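Local coordinates for acyl-coenzyme A oxidase 3 (Yarrowia lipolytica, PDB 5YS9), which oxidises acyl-CoA thioesters to trans-2-enoyl-CoA with FAD, passing the electrons to oxygen to give hydrogen peroxide in peroxisomal fatty acid beta-oxidation, at residues T19-R31 with I648-F660. Residues are numbered along the deposited sequence; the frame is centred on the assembly and turned at random.
Sequences TFTEPPKALAGER and IGNYDGDVYKHYF
R31, in the last turn of helix 23-31, spreads its guanidinium over the ring of Y651, in the loop leading to helix 655-666. Its CB points toward this loop, and the chain runs extended from CG to NE. CD passes 4.0 Å from Y651 OH, and NE, which also forms a salt bridge with D635, lies over the hydroxyl end of the ring. R31 CZ sits 3.6 Å from the ring centroid with the two planes only 18° apart, a stacked cation-pi pair. NH1 lies over the ring centre while also donating to Y651 O, and NH2 reaches that oxygen at 2.8 Å. Both bonds are bent, since two N-H groups share one oxygen, and they come from the same face of the carbonyl plane. One cation can do both because Y651 CG is anti to its backbone N (chi1 -179°), bringing the ring beside its own carbonyl. With an alanine here, Y651 O would probably lose both donors and D635 its ionic mate, leaving the tyrosine ring freer to turn.

One turn earlier, L27 CD2 packs 3.4 Å from G653 CA. Glycine suits this site because its left-handed backbone conformation and the leucine methyl leave no room for a CB. D652 OD1 accepts from D654 N, forming an Asx turn, and also from H658 NE2; a water donates to both D652 O and P24 O.

Toward the start of the helix, aromatic rings and proline carbons take over. P23 and F20 suit their places by offering carbon surface to the start of helix 655-666: P23 CG rests 3.8 Å from Y656 CD2, while the F20 ring meets Y656 CB and K657 CA. Y656 OH bonds to R331, a residue of an FAD pocket, and F20 also packs on T194 of the second subunit. Apolar packing near a bound FAD thus holds one end, while at the other the carbonyl of Y651, shared by two N-H groups of one cation, provides the polar anchor.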
ATOM      1  N   THR A  19      10.253 -28.297 -11.964  1.00 33.30           N
ATOM      2  CA  THR A  19       9.778 -27.022 -11.499  1.00 33.15           C
ATOM      3  C   THR A  19      10.239 -25.918 -12.429  1.00 33.84           C
ATOM      4  O   THR A  19       9.486 -25.021 -12.742  1.00 37.70           O
ATOM      5  CB  THR A  19      10.321 -26.751 -10.095  1.00 34.66           C
ATOM      6  OG1 THR A  19       9.730 -27.672  -9.187  1.00 39.10           O
ATOM      7  CG2 THR A  19      10.000 -25.359  -9.643  1.00 35.81           C
ATOM      8  N   PHE A  20      11.483 -25.990 -12.856  1.00 31.77           N
ATOM      9  CA  PHE A  20      12.038 -25.038 -13.795  1.00 31.62           C
ATOM     10  C   PHE A  20      11.440 -25.049 -15.201  1.00 30.10           C
ATOM     11  O   PHE A  20      11.253 -24.006 -15.793  1.00 29.68           O
ATOM     12  CB  PHE A  20      13.550 -25.219 -13.864  1.00 32.07           C
ATOM     13  CG  PHE A  20      14.261 -24.082 -14.503  1.00 34.82           C
ATOM     14  CD1 PHE A  20      14.330 -22.866 -13.873  1.00 34.24           C
ATOM     15  CD2 PHE A  20      14.851 -24.224 -15.734  1.00 32.55           C
ATOM     16  CE1 PHE A  20      14.981 -21.816 -14.453  1.00 35.25           C
ATOM     17  CE2 PHE A  20      15.503 -23.172 -16.321  1.00 31.76           C
ATOM     18  CZ  PHE A  20      15.566 -21.966 -15.681  1.00 32.70           C
ATOM     19  N   THR A  21      11.187 -26.230 -15.748  1.00 31.11           N
ATOM     20  CA  THR A  21      10.755 -26.339 -17.135  1.00 32.25           C
ATOM     21  C   THR A  21       9.253 -26.387 -17.411  1.00 34.78           C
ATOM     22  O   THR A  21       8.833 -26.195 -18.530  1.00 33.53           O
ATOM     23  CB  THR A  21      11.433 -27.525 -17.841  1.00 30.62           C
ATOM     24  OG1 THR A  21      10.959 -28.749 -17.289  1.00 33.35           O
ATOM     25  CG2 THR A  21      12.903 -27.462 -17.661  1.00 30.11           C
ATOM     26  N   GLU A  22       8.449 -26.646 -16.395  1.00 36.11           N
ATOM     27  CA  GLU A  22       7.013 -26.734 -16.603  1.00 38.17           C
ATOM     28  C   GLU A  22       6.278 -25.461 -17.014  1.00 39.33           C
ATOM     29  O   GLU A  22       5.366 -25.519 -17.805  1.00 40.61           O
ATOM     30  CB  GLU A  22       6.305 -27.394 -15.431  1.00 33.57           C
ATOM     31  CG  GLU A  22       5.085 -28.160 -15.871  1.00 33.88           C
ATOM     32  CD  GLU A  22       3.876 -27.899 -15.023  1.00 36.48           C
ATOM     33  OE1 GLU A  22       4.024 -27.700 -13.819  1.00 37.73           O
ATOM     34  OE2 GLU A  22       2.774 -27.906 -15.566  1.00 40.29           O
ATOM     35  N   PRO A  23       6.641 -24.323 -16.446  1.00 38.13           N
ATOM     36  CA  PRO A  23       5.837 -23.089 -16.672  1.00 37.76           C
ATOM     37  C   PRO A  23       5.386 -22.724 -18.117  1.00 39.12           C
ATOM     38  O   PRO A  23       4.182 -22.518 -18.335  1.00 36.63           O
ATOM     39  CB  PRO A  23       6.709 -21.989 -16.075  1.00 36.22           C
ATOM     40  CG  PRO A  23       7.461 -22.695 -14.974  1.00 38.87           C
ATOM     41  CD  PRO A  23       7.780 -24.063 -15.542  1.00 38.07           C
ATOM     42  N   PRO A  24       6.313 -22.688 -19.109  1.00 38.84           N
ATOM     43  CA  PRO A  24       5.813 -22.380 -20.467  1.00 34.92           C
ATOM     44  C   PRO A  24       4.772 -23.372 -20.986  1.00 33.74           C
ATOM     45  O   PRO A  24       3.877 -22.980 -21.720  1.00 37.36           O
ATOM     46  CB  PRO A  24       7.070 -22.411 -21.341  1.00 33.09           C
ATOM     47  CG  PRO A  24       8.017 -23.272 -20.609  1.00 37.15           C
ATOM     48  CD  PRO A  24       7.753 -23.029 -19.127  1.00 39.67           C
ATOM     49  N   LYS A  25       4.880 -24.631 -20.604  1.00 33.53           N
ATOM     50  CA  LYS A  25       3.898 -25.623 -20.996  1.00 37.79           C
ATOM     51  C   LYS A  25       2.548 -25.378 -20.289  1.00 37.71           C
ATOM     52  O   LYS A  25       1.499 -25.404 -20.935  1.00 44.52           O
ATOM     53  CB  LYS A  25       4.440 -27.036 -20.739  1.00 42.51           C
ATOM     54  CG  LYS A  25       3.624 -28.167 -21.321  1.00 46.73           C
ATOM     55  CD  LYS A  25       3.690 -28.255 -22.847  1.00 53.41           C
ATOM     56  CE  LYS A  25       2.720 -29.348 -23.334  1.00 57.32           C
ATOM     57  NZ  LYS A  25       2.758 -29.587 -24.806  1.00 56.39           N
ATOM     58  N   ALA A  26       2.562 -25.119 -18.993  1.00 34.26           N
ATOM     59  CA  ALA A  26       1.317 -24.769 -18.286  1.00 34.47           C
ATOM     60  C   ALA A  26       0.601 -23.567 -18.905  1.00 37.55           C
ATOM     61  O   ALA A  26      -0.597 -23.627 -19.210  1.00 36.78           O
ATOM     62  CB  ALA A  26       1.587 -24.527 -16.804  1.00 34.77           C
ATOM     63  N   LEU A  27       1.336 -22.481 -19.146  1.00 38.87           N
ATOM     64  CA  LEU A  27       0.689 -21.293 -19.697  1.00 36.87           C
ATOM     65  C   LEU A  27       0.154 -21.514 -21.127  1.00 36.36           C
ATOM     66  O   LEU A  27      -0.892 -20.995 -21.492  1.00 38.28           O
ATOM     67  CB  LEU A  27       1.593 -20.076 -19.588  1.00 35.51           C
ATOM     68  CG  LEU A  27       0.934 -18.726 -19.918  1.00 35.99           C
ATOM     69  CD1 LEU A  27      -0.253 -18.446 -19.011  1.00 38.45           C
ATOM     70  CD2 LEU A  27       1.949 -17.610 -19.781  1.00 36.65           C
ATOM     71  N   ALA A  28       0.839 -22.322 -21.920  1.00 35.25           N
ATOM     72  CA  ALA A  28       0.322 -22.680 -23.241  1.00 36.63           C
ATOM     73  C   ALA A  28      -0.981 -23.420 -23.040  1.00 38.54           C
ATOM     74  O   ALA A  28      -1.947 -23.128 -23.724  1.00 46.50           O
ATOM     75  CB  ALA A  28       1.321 -23.518 -24.052  1.00 33.84           C
ATOM     76  N   GLY A  29      -1.026 -24.319 -22.055  1.00 35.43           N
ATOM     77  CA  GLY A  29      -2.226 -25.082 -21.753  1.00 33.42           C
ATOM     78  C   GLY A  29      -3.441 -24.221 -21.481  1.00 36.03           C
ATOM     79  O   GLY A  29      -4.561 -24.606 -21.800  1.00 41.85           O
ATOM     80  N   GLU A  30      -3.230 -23.109 -20.794  1.00 39.42           N
ATOM     81  CA  GLU A  30      -4.261 -22.118 -20.528  1.00 38.83           C
ATOM     82  C   GLU A  30      -4.746 -21.401 -21.765  1.00 37.51           C
ATOM     83  O   GLU A  30      -5.913 -21.130 -21.909  1.00 36.10           O
ATOM     84  CB  GLU A  30      -3.782 -21.112 -19.499  1.00 40.89           C
ATOM     85  CG  GLU A  30      -3.369 -21.748 -18.199  1.00 41.01           C
ATOM     86  CD  GLU A  30      -4.543 -22.167 -17.360  1.00 39.35           C
ATOM     87  OE1 GLU A  30      -5.674 -22.149 -17.854  1.00 38.34           O
ATOM     88  OE2 GLU A  30      -4.326 -22.509 -16.201  1.00 41.63           O
ATOM     89  N   ARG A  31      -3.820 -21.090 -22.650  1.00 37.48           N
ATOM     90  CA  ARG A  31      -4.127 -20.419 -23.893  1.00 38.85           C
ATOM     91  C   ARG A  31      -5.033 -21.297 -24.739  1.00 41.94           C
ATOM     92  O   ARG A  31      -5.914 -20.824 -25.436  1.00 44.30           O
ATOM     93  CB  ARG A  31      -2.853 -20.026 -24.628  1.00 36.98           C
ATOM     94  CG  ARG A  31      -2.589 -18.538 -24.595  1.00 42.40           C
ATOM     95  CD  ARG A  31      -1.140 -18.179 -24.837  1.00 40.54           C
ATOM     96  NE  ARG A  31      -0.816 -16.906 -24.219  1.00 47.48           N
ATOM     97  CZ  ARG A  31       0.289 -16.644 -23.542  1.00 41.32           C
ATOM     98  NH1 ARG A  31       0.458 -15.454 -23.017  1.00 37.05           N
ATOM     99  NH2 ARG A  31       1.217 -17.563 -23.398  1.00 43.61           N
ATOM    100  N   ILE A 648       8.530 -12.474 -14.392  1.00 30.66           N
ATOM    101  CA  ILE A 648       7.510 -13.452 -14.062  1.00 29.85           C
ATOM    102  C   ILE A 648       6.218 -13.250 -14.855  1.00 29.37           C
ATOM    103  O   ILE A 648       5.394 -14.133 -14.935  1.00 30.02           O
ATOM    104  CB  ILE A 648       7.277 -13.544 -12.540  1.00 30.74           C
ATOM    105  CG1 ILE A 648       6.725 -12.243 -11.983  1.00 28.77           C
ATOM    106  CG2 ILE A 648       8.569 -13.912 -11.831  1.00 29.53           C
ATOM    107  CD1 ILE A 648       6.340 -12.326 -10.533  1.00 29.29           C
ATOM    108  N   GLY A 649       6.040 -12.058 -15.404  1.00 28.47           N
ATOM    109  CA  GLY A 649       4.897 -11.733 -16.232  1.00 29.41           C
ATOM    110  C   GLY A 649       5.022 -11.807 -17.748  1.00 30.41           C
ATOM    111  O   GLY A 649       4.129 -11.380 -18.446  1.00 30.34           O
ATOM    112  N   ASN A 650       6.131 -12.310 -18.266  1.00 30.89           N
ATOM    113  CA  ASN A 650       6.323 -12.391 -19.728  1.00 33.09           C
ATOM    114  C   ASN A 650       5.294 -13.293 -20.416  1.00 30.22           C
ATOM    115  O   ASN A 650       4.724 -14.237 -19.784  1.00 31.80           O
ATOM    116  CB  ASN A 650       7.747 -12.832 -20.100  1.00 32.35           C
ATOM    117  CG  ASN A 650       8.802 -11.796 -19.732  1.00 33.71           C
ATOM    118  OD1 ASN A 650       8.514 -10.603 -19.570  1.00 34.02           O
ATOM    119  ND2 ASN A 650      10.044 -12.262 -19.582  1.00 34.86           N
ATOM    120  N   TYR A 651       5.076 -13.035 -21.691  1.00 28.67           N
ATOM    121  CA  TYR A 651       4.029 -13.680 -22.448  1.00 29.08           C
ATOM    122  C   TYR A 651       4.189 -15.193 -22.512  1.00 33.67           C
ATOM    123  O   TYR A 651       3.230 -15.920 -22.350  1.00 28.23           O
ATOM    124  CB  TYR A 651       4.037 -13.115 -23.864  1.00 28.77           C
ATOM    125  CG  TYR A 651       2.985 -13.688 -24.757  1.00 32.43           C
ATOM    126  CD1 TYR A 651       1.745 -13.109 -24.840  1.00 29.32           C
ATOM    127  CD2 TYR A 651       3.228 -14.809 -25.515  1.00 32.90           C
ATOM    128  CE1 TYR A 651       0.774 -13.625 -25.646  1.00 29.55           C
ATOM    129  CE2 TYR A 651       2.256 -15.332 -26.324  1.00 34.51           C
ATOM    130  CZ  TYR A 651       1.029 -14.730 -26.382  1.00 34.43           C
ATOM    131  OH  TYR A 651       0.052 -15.233 -27.184  1.00 36.74           O
ATOM    132  N   ASP A 652       5.409 -15.664 -22.722  1.00 33.28           N
ATOM    133  CA  ASP A 652       5.655 -17.085 -22.872  1.00 36.30           C
ATOM    134  C   ASP A 652       5.499 -17.915 -21.604  1.00 38.08           C
ATOM    135  O   ASP A 652       5.354 -19.115 -21.666  1.00 43.49           O
ATOM    136  CB  ASP A 652       6.939 -17.379 -23.653  1.00 35.88           C
ATOM    137  CG  ASP A 652       8.180 -17.278 -22.826  1.00 34.43           C
ATOM    138  OD1 ASP A 652       8.142 -16.780 -21.707  1.00 37.86           O
ATOM    139  OD2 ASP A 652       9.221 -17.703 -23.310  1.00 38.75           O
ATOM    140  N   GLY A 653       5.527 -17.262 -20.459  1.00 36.32           N
ATOM    141  CA  GLY A 653       5.288 -17.947 -19.216  1.00 32.64           C
ATOM    142  C   GLY A 653       6.461 -18.665 -18.611  1.00 31.37           C
ATOM    143  O   GLY A 653       6.293 -19.414 -17.685  1.00 31.87           O
ATOM    144  N   ASP A 654       7.653 -18.437 -19.127  1.00 29.87           N
ATOM    145  CA  ASP A 654       8.836 -19.085 -18.599  1.00 32.46           C
ATOM    146  C   ASP A 654       9.358 -18.324 -17.388  1.00 30.68           C
ATOM    147  O   ASP A 654      10.416 -17.749 -17.414  1.00 32.18           O
ATOM    148  CB  ASP A 654       9.897 -19.128 -19.682  1.00 34.69           C
ATOM    149  CG  ASP A 654      10.684 -20.399 -19.680  1.00 36.89           C
ATOM    150  OD1 ASP A 654      10.631 -21.138 -18.700  1.00 38.29           O
ATOM    151  OD2 ASP A 654      11.379 -20.651 -20.664  1.00 40.26           O
ATOM    152  N   VAL A 655       8.602 -18.383 -16.312  1.00 29.28           N
ATOM    153  CA  VAL A 655       8.709 -17.476 -15.194  1.00 34.11           C
ATOM    154  C   VAL A 655      10.075 -17.510 -14.486  1.00 34.14           C
ATOM    155  O   VAL A 655      10.701 -16.491 -14.305  1.00 37.98           O
ATOM    156  CB  VAL A 655       7.543 -17.822 -14.227  1.00 36.12           C
ATOM    157  CG1 VAL A 655       7.806 -17.494 -12.769  1.00 40.57           C
ATOM    158  CG2 VAL A 655       6.255 -17.198 -14.695  1.00 35.36           C
ATOM    159  N   TYR A 656      10.555 -18.696 -14.179  1.00 31.68           N
ATOM    160  CA  TYR A 656      11.837 -18.908 -13.523  1.00 33.20           C
ATOM    161  C   TYR A 656      13.045 -18.665 -14.411  1.00 32.10           C
ATOM    162  O   TYR A 656      14.031 -18.111 -13.969  1.00 34.52           O
ATOM    163  CB  TYR A 656      11.874 -20.313 -12.937  1.00 31.84           C
ATOM    164  CG  TYR A 656      10.715 -20.542 -12.008  1.00 32.65           C
ATOM    165  CD1 TYR A 656      10.464 -19.669 -10.936  1.00 32.48           C
ATOM    166  CD2 TYR A 656       9.853 -21.619 -12.194  1.00 35.57           C
ATOM    167  CE1 TYR A 656       9.399 -19.880 -10.071  1.00 34.42           C
ATOM    168  CE2 TYR A 656       8.775 -21.839 -11.337  1.00 36.17           C
ATOM    169  CZ  TYR A 656       8.541 -20.976 -10.287  1.00 36.57           C
ATOM    170  OH  TYR A 656       7.476 -21.209  -9.464  1.00 32.94           O
ATOM    171  N   LYS A 657      12.963 -19.033 -15.671  1.00 33.94           N
ATOM    172  CA  LYS A 657      14.068 -18.803 -16.589  1.00 36.50           C
ATOM    173  C   LYS A 657      14.315 -17.297 -16.782  1.00 36.16           C
ATOM    174  O   LYS A 657      15.442 -16.855 -16.708  1.00 37.61           O
ATOM    175  CB  LYS A 657      13.778 -19.480 -17.908  1.00 41.85           C
ATOM    176  CG  LYS A 657      14.930 -19.489 -18.889  1.00 48.25           C
ATOM    177  CD  LYS A 657      14.620 -20.413 -20.055  1.00 52.63           C
ATOM    178  CE  LYS A 657      15.847 -21.200 -20.481  1.00 59.55           C
ATOM    179  NZ  LYS A 657      15.524 -21.974 -21.707  1.00 62.97           N
ATOM    180  N   HIS A 658      13.278 -16.507 -17.025  1.00 32.12           N
ATOM    181  CA  HIS A 658      13.482 -15.073 -17.265  1.00 33.82           C
ATOM    182  C   HIS A 658      13.932 -14.298 -15.999  1.00 32.70           C
ATOM    183  O   HIS A 658      14.830 -13.489 -16.069  1.00 32.26           O
ATOM    184  CB  HIS A 658      12.223 -14.422 -17.821  1.00 33.77           C
ATOM    185  CG  HIS A 658      11.808 -14.970 -19.145  1.00 36.54           C
ATOM    186  ND1 HIS A 658      12.604 -14.881 -20.269  1.00 34.27           N
ATOM    187  CD2 HIS A 658      10.672 -15.613 -19.526  1.00 34.46           C
ATOM    188  CE1 HIS A 658      11.991 -15.490 -21.275  1.00 33.04           C
ATOM    189  NE2 HIS A 658      10.813 -15.925 -20.852  1.00 35.05           N
ATOM    190  N   TYR A 659      13.271 -14.573 -14.879  1.00 33.07           N
ATOM    191  CA  TYR A 659      13.601 -14.079 -13.546  1.00 32.12           C
ATOM    192  C   TYR A 659      15.038 -14.357 -13.164  1.00 31.95           C
ATOM    193  O   TYR A 659      15.772 -13.435 -12.801  1.00 32.38           O
ATOM    194  CB  TYR A 659      12.690 -14.797 -12.542  1.00 34.29           C
ATOM    195  CG  TYR A 659      12.644 -14.309 -11.126  1.00 33.16           C
ATOM    196  CD1 TYR A 659      12.880 -12.996 -10.790  1.00 33.22           C
ATOM    197  CD2 TYR A 659      12.231 -15.151 -10.137  1.00 36.14           C
ATOM    198  CE1 TYR A 659      12.782 -12.563  -9.491  1.00 34.77           C
ATOM    199  CE2 TYR A 659      12.119 -14.725  -8.827  1.00 35.80           C
ATOM    200  CZ  TYR A 659      12.375 -13.427  -8.503  1.00 34.97           C
ATOM    201  OH  TYR A 659      12.253 -12.983  -7.190  1.00 37.66           O
ATOM    202  N   PHE A 660      15.478 -15.607 -13.281  1.00 32.66           N
ATOM    203  CA  PHE A 660      16.909 -15.899 -13.029  1.00 34.84           C
ATOM    204  C   PHE A 660      17.812 -15.127 -14.040  1.00 33.52           C
ATOM    205  O   PHE A 660      18.895 -14.636 -13.655  1.00 31.12           O
ATOM    206  CB  PHE A 660      17.180 -17.417 -13.051  1.00 33.62           C
ATOM    207  CG  PHE A 660      18.566 -17.842 -12.576  1.00 32.25           C
ATOM    208  CD1 PHE A 660      18.932 -17.717 -11.245  1.00 35.67           C
ATOM    209  CD2 PHE A 660      19.463 -18.439 -13.444  1.00 33.21           C
ATOM    210  CE1 PHE A 660      20.171 -18.154 -10.773  1.00 34.87           C
ATOM    211  CE2 PHE A 660      20.712 -18.858 -13.013  1.00 36.22           C
ATOM    212  CZ  PHE A 660      21.063 -18.728 -11.662  1.00 39.73           C
TER
HETATM  213  O   HOH W   1       4.107 -20.728 -23.222  1.00 32.99           O